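Local coordinates for catabolite control protein A (Lactococcus lactis, PDB 2O20) that probably acts as a global transcriptional regulator of carbon catabolite repression and activation, binding DNA as a member of the LacI family, at residues A80-V85 with M96-S101; K110-F115 with E132-S137; T114-S117 with G122-Y125. The protein carries 1 engineered substitution. All blocks are in the same frame, centred on the assembly; numbering follows the deposited sequence. Where two conformers were deposited one is given.

Interaction 1: A80-V85 with M96-S101; sequences AITRGV and MILANS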
loop_
_atom_site.group_PDB
_atom_site.type_symbol
_atom_site.label_atom_id
_atom_site.label_comp_id
_atom_site.label_asym_id
_atom_site.label_seq_id
_atom_site.Cartn_x
_atom_site.Cartn_y
_atom_site.Cartn_z
ATOM N N ALA D 80 2.965 6.985 1.155
ATOM C CA ALA D 80 4.010 7.651 0.401
ATOM C C ALA D 80 4.315 9.039 0.934
ATOM O O ALA D 80 5.481 9.424 1.042
ATOM C CB ALA D 80 3.642 7.699 -1.074
ATOM N N ILE D 81 3.286 9.780 1.293
ATOM C CA ILE D 81 3.445 11.058 1.976
ATOM C C ILE D 81 4.198 10.919 3.290
ATOM O O ILE D 81 5.113 11.711 3.600
ATOM C CB ILE D 81 2.072 11.761 2.245
ATOM C CG1 ILE D 81 1.381 12.103 0.916
ATOM C CG2 ILE D 81 2.274 13.034 3.072
ATOM C CD1 ILE D 81 -0.072 12.479 1.083
ATOM N N THR D 82 3.818 9.897 4.044
ATOM C CA THR D 82 4.359 9.640 5.372
ATOM C C THR D 82 5.870 9.366 5.282
ATOM O O THR D 82 6.621 9.799 6.172
ATOM C CB THR D 82 3.549 8.512 6.118
ATOM O OG1 THR D 82 2.172 8.912 6.309
ATOM C CG2 THR D 82 4.129 8.199 7.463
ATOM N N ARG D 83 6.345 8.700 4.230
ATOM C CA ARG D 83 7.801 8.489 4.076
ATOM C C ARG D 83 8.575 9.808 3.895
ATOM O O ARG D 83 9.705 9.935 4.387
ATOM C CB ARG D 83 8.140 7.466 2.979
ATOM C CG ARG D 83 7.652 6.027 3.356
ATOM C CD ARG D 83 8.518 4.880 2.903
ATOM N NE ARG D 83 9.902 5.016 3.333
ATOM C CZ ARG D 83 10.899 4.260 2.888
ATOM N NH1 ARG D 83 10.680 3.274 2.018
ATOM N NH2 ARG D 83 12.128 4.486 3.320
ATOM N N GLY D 84 7.961 10.794 3.245
ATOM C CA GLY D 84 8.585 12.130 3.112
ATOM C C GLY D 84 8.695 12.857 4.450
ATOM O O GLY D 84 9.722 13.488 4.774
ATOM N N VAL D 85 7.637 12.767 5.241
ATOM C CA VAL D 85 7.627 13.278 6.624
ATOM C C VAL D 85 8.727 12.605 7.469
ATOM O O VAL D 85 9.552 13.293 8.109
ATOM C CB VAL D 85 6.247 13.051 7.302
ATOM C CG1 VAL D 85 6.248 13.503 8.789
ATOM C CG2 VAL D 85 5.136 13.745 6.550
ATOM N N MET D 96 8.906 10.004 15.922
ATOM C CA MET D 96 7.705 9.994 15.064
ATOM C C MET D 96 6.672 9.044 15.691
ATOM O O MET D 96 7.021 7.914 16.025
ATOM C CB MET D 96 8.044 9.417 13.681
ATOM C CG MET D 96 8.876 10.297 12.777
ATOM S SD MET D 96 7.844 11.411 11.834
ATOM C CE MET D 96 6.878 10.216 10.900
ATOM N N ILE D 97 5.427 9.493 15.835
ATOM C CA ILE D 97 4.334 8.633 16.288
ATOM C C ILE D 97 3.291 8.607 15.189
ATOM O O ILE D 97 2.817 9.667 14.757
ATOM C CB ILE D 97 3.667 9.143 17.606
ATOM C CG1 ILE D 97 4.682 9.251 18.752
ATOM C CG2 ILE D 97 2.496 8.219 18.016
ATOM C CD1 ILE D 97 4.155 9.986 19.996
ATOM N N LEU D 98 2.917 7.421 14.715
ATOM C CA LEU D 98 1.905 7.344 13.677
ATOM C C LEU D 98 0.600 6.800 14.258
ATOM O O LEU D 98 0.609 5.828 15.006
ATOM C CB LEU D 98 2.364 6.433 12.527
ATOM C CG LEU D 98 3.727 6.661 11.851
ATOM C CD1 LEU D 98 3.913 5.630 10.754
ATOM C CD2 LEU D 98 3.872 8.047 11.277
ATOM N N ALA D 99 -0.519 7.397 13.873
ATOM C CA ALA D 99 -1.812 6.944 14.370
ATOM C C ALA D 99 -2.788 6.805 13.209
ATOM O O ALA D 99 -2.865 7.686 12.358
ATOM C CB ALA D 99 -2.325 7.906 15.370
ATOM N N ASN D 100 -3.537 5.704 13.190
ATOM C CA ASN D 100 -4.559 5.467 12.174
ATOM C C ASN D 100 -5.911 5.949 12.684
ATOM O O ASN D 100 -6.344 5.543 13.771
ATOM C CB ASN D 100 -4.686 3.966 11.879
ATOM C CG ASN D 100 -3.411 3.370 11.274
ATOM O OD1 ASN D 100 -2.969 3.755 10.171
ATOM N ND2 ASN D 100 -2.804 2.443 12.004
ATOM N N SER D 101 -6.582 6.782 11.892
ATOM C CA SER D 101 -7.883 7.349 12.252
ATOM C C SER D 101 -9.074 6.693 11.549
ATOM O O SER D 101 -10.203 6.922 11.971
ATOM C CB SER D 101 -7.917 8.820 11.873
ATOM O OG SER D 101 -8.063 8.979 10.465
#
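Flat groups play no part where Thr82 and Val85 meet Leu98 and Met96: with no ring among the four, neither faces nor edges are on offer, and methyl groups and one thioether do all the touching. The example illustrates how a beta-alpha-beta unit is packed, here in the periplasmic-binding-protein-like core of a LacI-family regulator. Strand 65-70 leads into helix 76-91, and the chain returns as strand 95-100, parallel to and beside the first. The CA of Thr82 lies 9.0 Å from that of Leu98 and the CA of Val85 9.1 Å from that of Met96, so two successive turns of the helix meet the strand at similar spacing, the two segments running in broadly opposite senses.

Thr82 and Leu98 reach for each other tip to tip. The threonine torsion (chi1 -62°) sets its methyl opposite the backbone N and gives the hydroxyl another direction, where OG1 bonds to the carbonyl oxygen of Phe78 in the preceding turn. The residue thus behaves as an apolar one on its sheet-facing side. Strand 65-70 supplies further neighbours, with Leu70 against Thr82, Val68 against Leu98 and Val66 against Met96.

On the far side of the helix, Arg83 points away from the strand and forms a salt bridge with Asp102 of the second subunit. The helix therefore serves both the sheet and the dimer interface.

One turn along from Thr82, Val85 and Met96 cross obliquely. The methionine is bent at both chi2 (-87°) and chi3 (-62°), which brings its sulfur and its terminal methyl alongside one valine methyl: Met96 CE lies 4.0 Å from Val85 CG1, and Met96 SD lies 4.0 Å from the same atom. At the other pair, Thr82 CG2 stands 3.8 Å from Leu98 CD2 and 4.2 Å from Leu98 CD1.

Interaction 2: K110-F115 with E132-S137; sequences KVLETF and EKIRTS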
loop_
_atom_site.group_PDB
_atom_site.type_symbol
_atom_site.label_atom_id
_atom_site.label_comp_id
_atom_site.label_asym_id
_atom_site.label_seq_id
_atom_site.Cartn_x
_atom_site.Cartn_y
_atom_site.Cartn_z
ATOM N N LYS D 110 -9.880 11.123 19.778
ATOM C CA LYS D 110 -9.133 10.312 20.729
ATOM C C LYS D 110 -7.624 10.385 20.442
ATOM O O LYS D 110 -6.827 10.542 21.359
ATOM C CB LYS D 110 -9.623 8.862 20.704
ATOM C CG LYS D 110 -11.020 8.705 21.276
ATOM C CD LYS D 110 -11.574 7.293 21.143
ATOM C CE LYS D 110 -10.819 6.301 22.020
ATOM N NZ LYS D 110 -11.530 4.993 22.071
ATOM N N VAL D 111 -7.251 10.292 19.167
ATOM C CA VAL D 111 -5.829 10.369 18.765
ATOM C C VAL D 111 -5.186 11.685 19.244
ATOM O O VAL D 111 -4.121 11.670 19.880
ATOM C CB VAL D 111 -5.654 10.170 17.233
ATOM C CG1 VAL D 111 -4.244 10.540 16.785
ATOM C CG2 VAL D 111 -5.970 8.719 16.849
ATOM N N LEU D 112 -5.837 12.812 18.969
ATOM C CA LEU D 112 -5.374 14.121 19.472
ATOM C C LEU D 112 -5.258 14.230 20.998
ATOM O O LEU D 112 -4.344 14.876 21.510
ATOM C CB LEU D 112 -6.270 15.247 18.975
ATOM C CG LEU D 112 -6.283 15.531 17.481
ATOM C CD1 LEU D 112 -7.176 16.739 17.228
ATOM C CD2 LEU D 112 -4.898 15.792 16.950
ATOM N N GLU D 113 -6.172 13.604 21.728
ATOM C CA GLU D 113 -6.059 13.558 23.180
ATOM C C GLU D 113 -4.774 12.872 23.583
ATOM O O GLU D 113 -4.054 13.350 24.457
ATOM C CB GLU D 113 -7.247 12.816 23.811
ATOM C CG GLU D 113 -8.541 13.589 23.750
ATOM C CD GLU D 113 -9.718 12.881 24.422
ATOM O OE1 GLU D 113 -9.650 11.649 24.675
ATOM O OE2 GLU D 113 -10.724 13.578 24.695
ATOM N N THR D 114 -4.495 11.742 22.942
ATOM C CA THR D 114 -3.292 10.989 23.238
ATOM C C THR D 114 -2.050 11.802 22.873
ATOM O O THR D 114 -1.088 11.816 23.643
ATOM C CB THR D 114 -3.298 9.626 22.542
ATOM O OG1 THR D 114 -4.446 8.886 22.978
ATOM C CG2 THR D 114 -2.049 8.835 22.894
ATOM N N PHE D 115 -2.076 12.483 21.720
ATOM C CA PHE D 115 -0.974 13.376 21.297
ATOM C C PHE D 115 -0.757 14.556 22.262
ATOM O O PHE D 115 0.366 14.835 22.671
ATOM C CB PHE D 115 -1.236 13.947 19.877
ATOM C CG PHE D 115 -0.955 12.987 18.728
ATOM C CD1 PHE D 115 -0.596 11.658 18.930
ATOM C CD2 PHE D 115 -1.110 13.435 17.432
ATOM C CE1 PHE D 115 -0.363 10.802 17.851
ATOM C CE2 PHE D 115 -0.891 12.596 16.347
ATOM C CZ PHE D 115 -0.502 11.276 16.560
ATOM N N GLU D 132 -14.661 20.481 12.764
ATOM C CA GLU D 132 -14.694 21.627 13.670
ATOM C C GLU D 132 -14.362 21.248 15.114
ATOM O O GLU D 132 -13.781 22.052 15.845
ATOM C CB GLU D 132 -16.074 22.304 13.615
ATOM C CG GLU D 132 -16.136 23.684 14.256
ATOM C CD GLU D 132 -15.248 24.696 13.543
ATOM O OE1 GLU D 132 -15.583 25.068 12.395
ATOM O OE2 GLU D 132 -14.210 25.107 14.126
ATOM N N LYS D 133 -14.762 20.040 15.522
ATOM C CA LYS D 133 -14.355 19.475 16.813
ATOM C C LYS D 133 -12.824 19.409 16.851
ATOM O O LYS D 133 -12.192 19.919 17.778
ATOM C CB LYS D 133 -14.927 18.063 17.012
ATOM C CG LYS D 133 -16.458 17.973 17.116
ATOM C CD LYS D 133 -16.877 16.620 17.710
ATOM C CE LYS D 133 -18.386 16.459 17.817
ATOM N NZ LYS D 133 -18.795 15.662 19.030
ATOM N N ILE D 134 -12.255 18.809 15.804
ATOM C CA ILE D 134 -10.797 18.633 15.657
ATOM C C ILE D 134 -10.097 20.007 15.565
ATOM O O ILE D 134 -9.135 20.274 16.285
ATOM C CB ILE D 134 -10.455 17.760 14.394
ATOM C CG1 ILE D 134 -11.307 16.481 14.312
ATOM C CG2 ILE D 134 -8.990 17.354 14.368
ATOM C CD1 ILE D 134 -11.240 15.544 15.525
ATOM N N ARG D 135 -10.598 20.886 14.695
ATOM C CA ARG D 135 -10.025 22.226 14.542
ATOM C C ARG D 135 -9.961 22.984 15.872
ATOM O O ARG D 135 -8.977 23.667 16.156
ATOM C CB ARG D 135 -10.811 23.055 13.518
ATOM C CG ARG D 135 -10.184 24.429 13.250
ATOM C CD ARG D 135 -11.122 25.404 12.555
ATOM N NE ARG D 135 -11.239 25.082 11.138
ATOM C CZ ARG D 135 -12.185 24.311 10.603
ATOM N NH1 ARG D 135 -13.143 23.776 11.353
ATOM N NH2 ARG D 135 -12.179 24.082 9.294
ATOM N N THR D 136 -11.019 22.889 16.668
ATOM C CA THR D 136 -11.049 23.567 17.966
ATOM C C THR D 136 -10.131 22.866 18.979
ATOM O O THR D 136 -9.444 23.532 19.756
ATOM C CB THR D 136 -12.481 23.656 18.538
ATOM O OG1 THR D 136 -13.339 24.300 17.586
ATOM C CG2 THR D 136 -12.487 24.442 19.847
ATOM N N SER D 137 -10.140 21.533 18.971
ATOM C CA SER D 137 -9.179 20.746 19.749
ATOM C C SER D 137 -7.771 21.301 19.527
ATOM O O SER D 137 -7.075 21.620 20.484
ATOM C CB SER D 137 -9.241 19.262 19.362
ATOM O OG SER D 137 -10.567 18.760 19.438
#
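Leu112 gives up the largest area in this contact, and it does so through one methyl group. Its CD1 points from helix 105-118 into the neighbouring helix 132-141, where it is met by Ile134 and Ser137, three residues apart on the same side. The Leu112 and Ile134 side chains cross at about a right angle. Leu112 CD1 presses to 3.4 Å from Ile134 CG2, closer than ordinary van der Waals contact, so the packing is tight at this point. Ile134 uses only its short branch here; its side chain also packs on Val105, Glu108 and Glu109 of helix 105-118.

Ser137 contributes carbon, not its hydroxyl: its CB stands 3.9 Å from Leu112 CD1. Both helices lie on one face of the parallel sheet in this Rossmann-like half of the periplasmic-binding-protein fold, with strand 122-125 linking them along the chain. Leu112 also rests on Ile69 of the sheet below, which places the contact where two helices and a strand come together. Val111 and Phe115 pack on Ile69 too, and also reach strand 95-100, and Val111 CG1 sits 3.8 Å above one face of the Phe115 ring, offset toward its rim.

In the Ser137 conformer given, one of two, chi1 of -53° sets OG opposite the carbonyl carbon, and OG reaches Lys133 O at 2.6 Å from above the carbonyl plane; the bond is therefore not certain for the other conformer. Ser137 N bonds to that same oxygen. Thr136 does likewise one residue earlier, its OG1 lying 2.9 Å from Glu132 O and nearly in line with the carbonyl bond. On the side of the helix away from Leu112, Arg135 NH1 pairs with Glu132 OE1 at 3.0 Å, while NH2 of the same arginine forms a salt bridge with Asp152.

Interaction 3: T114-S117 with G122-Y125; sequences TFLS and GIVY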
loop_
_atom_site.group_PDB
_atom_site.type_symbol
_atom_site.label_atom_id
_atom_site.label_comp_id
_atom_site.label_asym_id
_atom_site.label_seq_id
_atom_site.Cartn_x
_atom_site.Cartn_y
_atom_site.Cartn_z
ATOM N N THR D 114 -4.495 11.742 22.942
ATOM C CA THR D 114 -3.292 10.989 23.238
ATOM C C THR D 114 -2.050 11.802 22.873
ATOM O O THR D 114 -1.088 11.816 23.643
ATOM C CB THR D 114 -3.298 9.626 22.542
ATOM O OG1 THR D 114 -4.446 8.886 22.978
ATOM C CG2 THR D 114 -2.049 8.835 22.894
ATOM N N PHE D 115 -2.076 12.483 21.720
ATOM C CA PHE D 115 -0.974 13.376 21.297
ATOM C C PHE D 115 -0.757 14.556 22.262
ATOM O O PHE D 115 0.366 14.835 22.671
ATOM C CB PHE D 115 -1.236 13.947 19.877
ATOM C CG PHE D 115 -0.955 12.987 18.728
ATOM C CD1 PHE D 115 -0.596 11.658 18.930
ATOM C CD2 PHE D 115 -1.110 13.435 17.432
ATOM C CE1 PHE D 115 -0.363 10.802 17.851
ATOM C CE2 PHE D 115 -0.891 12.596 16.347
ATOM C CZ PHE D 115 -0.502 11.276 16.560
ATOM N N LEU D 116 -1.844 15.258 22.593
ATOM C CA LEU D 116 -1.796 16.436 23.473
ATOM C C LEU D 116 -1.359 16.043 24.886
ATOM O O LEU D 116 -0.632 16.792 25.531
ATOM C CB LEU D 116 -3.156 17.175 23.510
ATOM C CG LEU D 116 -3.556 18.157 22.379
ATOM C CD1 LEU D 116 -3.466 17.584 20.944
ATOM C CD2 LEU D 116 -4.981 18.699 22.624
ATOM N N SER D 117 -1.766 14.855 25.339
ATOM C CA SER D 117 -1.334 14.334 26.639
ATOM C C SER D 117 0.122 13.888 26.645
ATOM O O SER D 117 0.808 14.059 27.655
ATOM C CB SER D 117 -2.221 13.172 27.119
ATOM O OG SER D 117 -1.642 11.912 26.813
ATOM N N GLY D 122 4.580 18.861 17.654
ATOM C CA GLY D 122 3.987 19.239 16.389
ATOM C C GLY D 122 3.199 18.080 15.786
ATOM O O GLY D 122 3.465 16.926 16.095
ATOM N N ILE D 123 2.211 18.416 14.959
ATOM C CA ILE D 123 1.278 17.448 14.348
ATOM C C ILE D 123 1.230 17.626 12.821
ATOM O O ILE D 123 1.089 18.733 12.325
ATOM C CB ILE D 123 -0.178 17.600 14.969
ATOM C CG1 ILE D 123 -0.157 17.179 16.434
ATOM C CG2 ILE D 123 -1.197 16.750 14.249
ATOM C CD1 ILE D 123 -1.341 17.644 17.254
ATOM N N VAL D 124 1.330 16.520 12.096
ATOM C CA VAL D 124 0.980 16.471 10.680
ATOM C C VAL D 124 -0.352 15.732 10.552
ATOM O O VAL D 124 -0.485 14.610 11.034
ATOM C CB VAL D 124 2.031 15.713 9.855
ATOM C CG1 VAL D 124 1.631 15.656 8.368
ATOM C CG2 VAL D 124 3.437 16.326 10.040
ATOM N N TYR D 125 -1.331 16.389 9.924
ATOM C CA TYR D 125 -2.655 15.807 9.717
ATOM C C TYR D 125 -2.917 15.481 8.257
ATOM O O TYR D 125 -2.732 16.316 7.383
ATOM C CB TYR D 125 -3.737 16.780 10.174
ATOM C CG TYR D 125 -5.143 16.281 9.917
ATOM C CD1 TYR D 125 -5.811 15.509 10.856
ATOM C CD2 TYR D 125 -5.789 16.555 8.707
ATOM C CE1 TYR D 125 -7.090 15.029 10.607
ATOM C CE2 TYR D 125 -7.084 16.071 8.448
ATOM C CZ TYR D 125 -7.718 15.314 9.386
ATOM O OH TYR D 125 -9.011 14.855 9.125
#
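Phe115 and Leu116, at the end of helix 105-118, both close on Ile123 of strand 122-125, and the contact is apolar throughout. It belongs to a beta-alpha-beta crossover that steps over a strand: strands 95-100 and 122-125 lie on the two sides of strand 65-70, and the helix bridges them. Ile123 divides its longer branch between two partners. Its CG1 approaches the Phe115 ring obliquely, 4.0 Å from Phe115 CD2, while CD1, carried onward by an extended chi2 of 163°, comes to 4.3 Å from Leu116 CD1. Leu116 starts out along the flank of the contact, and only its end draws near. Leu138 of helix 132-141 also packs on Ile123, so a second helix shares this strand residue, and Val124 points to the other face of the sheet.

Polar bonds lie around this core and within the individual elements. Tyr125 OH is hydrogen-bonded to Glu108 OE2, tying the strand's end to the early part of the same helix. In the last turn of the helix, Ser117 OG donates to Thr114 O over 3.2 Å, tilted 33° from the carbonyl plane.

How the interactions relate
From the N terminus, interaction 1 comes first, closing the ten residues that run from segment 80-85, through the end of helix 76-91 and a short turn, to segment 96-101. The chain then enters helix 105-118, which opens both remaining contacts. Interaction 3 closes the short turn from that helix into strand 122-125; interaction 2 closes the wider loop out to helix 132-141, so interaction 3 nests inside it, with Thr114 and Phe115 common to both. Interaction 1 stands in series before this pair. Strand 95-100 joins the groups: Met96 and Leu98 meet helix 76-91, while Ile97 and Ala99 pack on helix 105-118 across the sheet. Layers on both faces of one parallel sheet are thereby tied together.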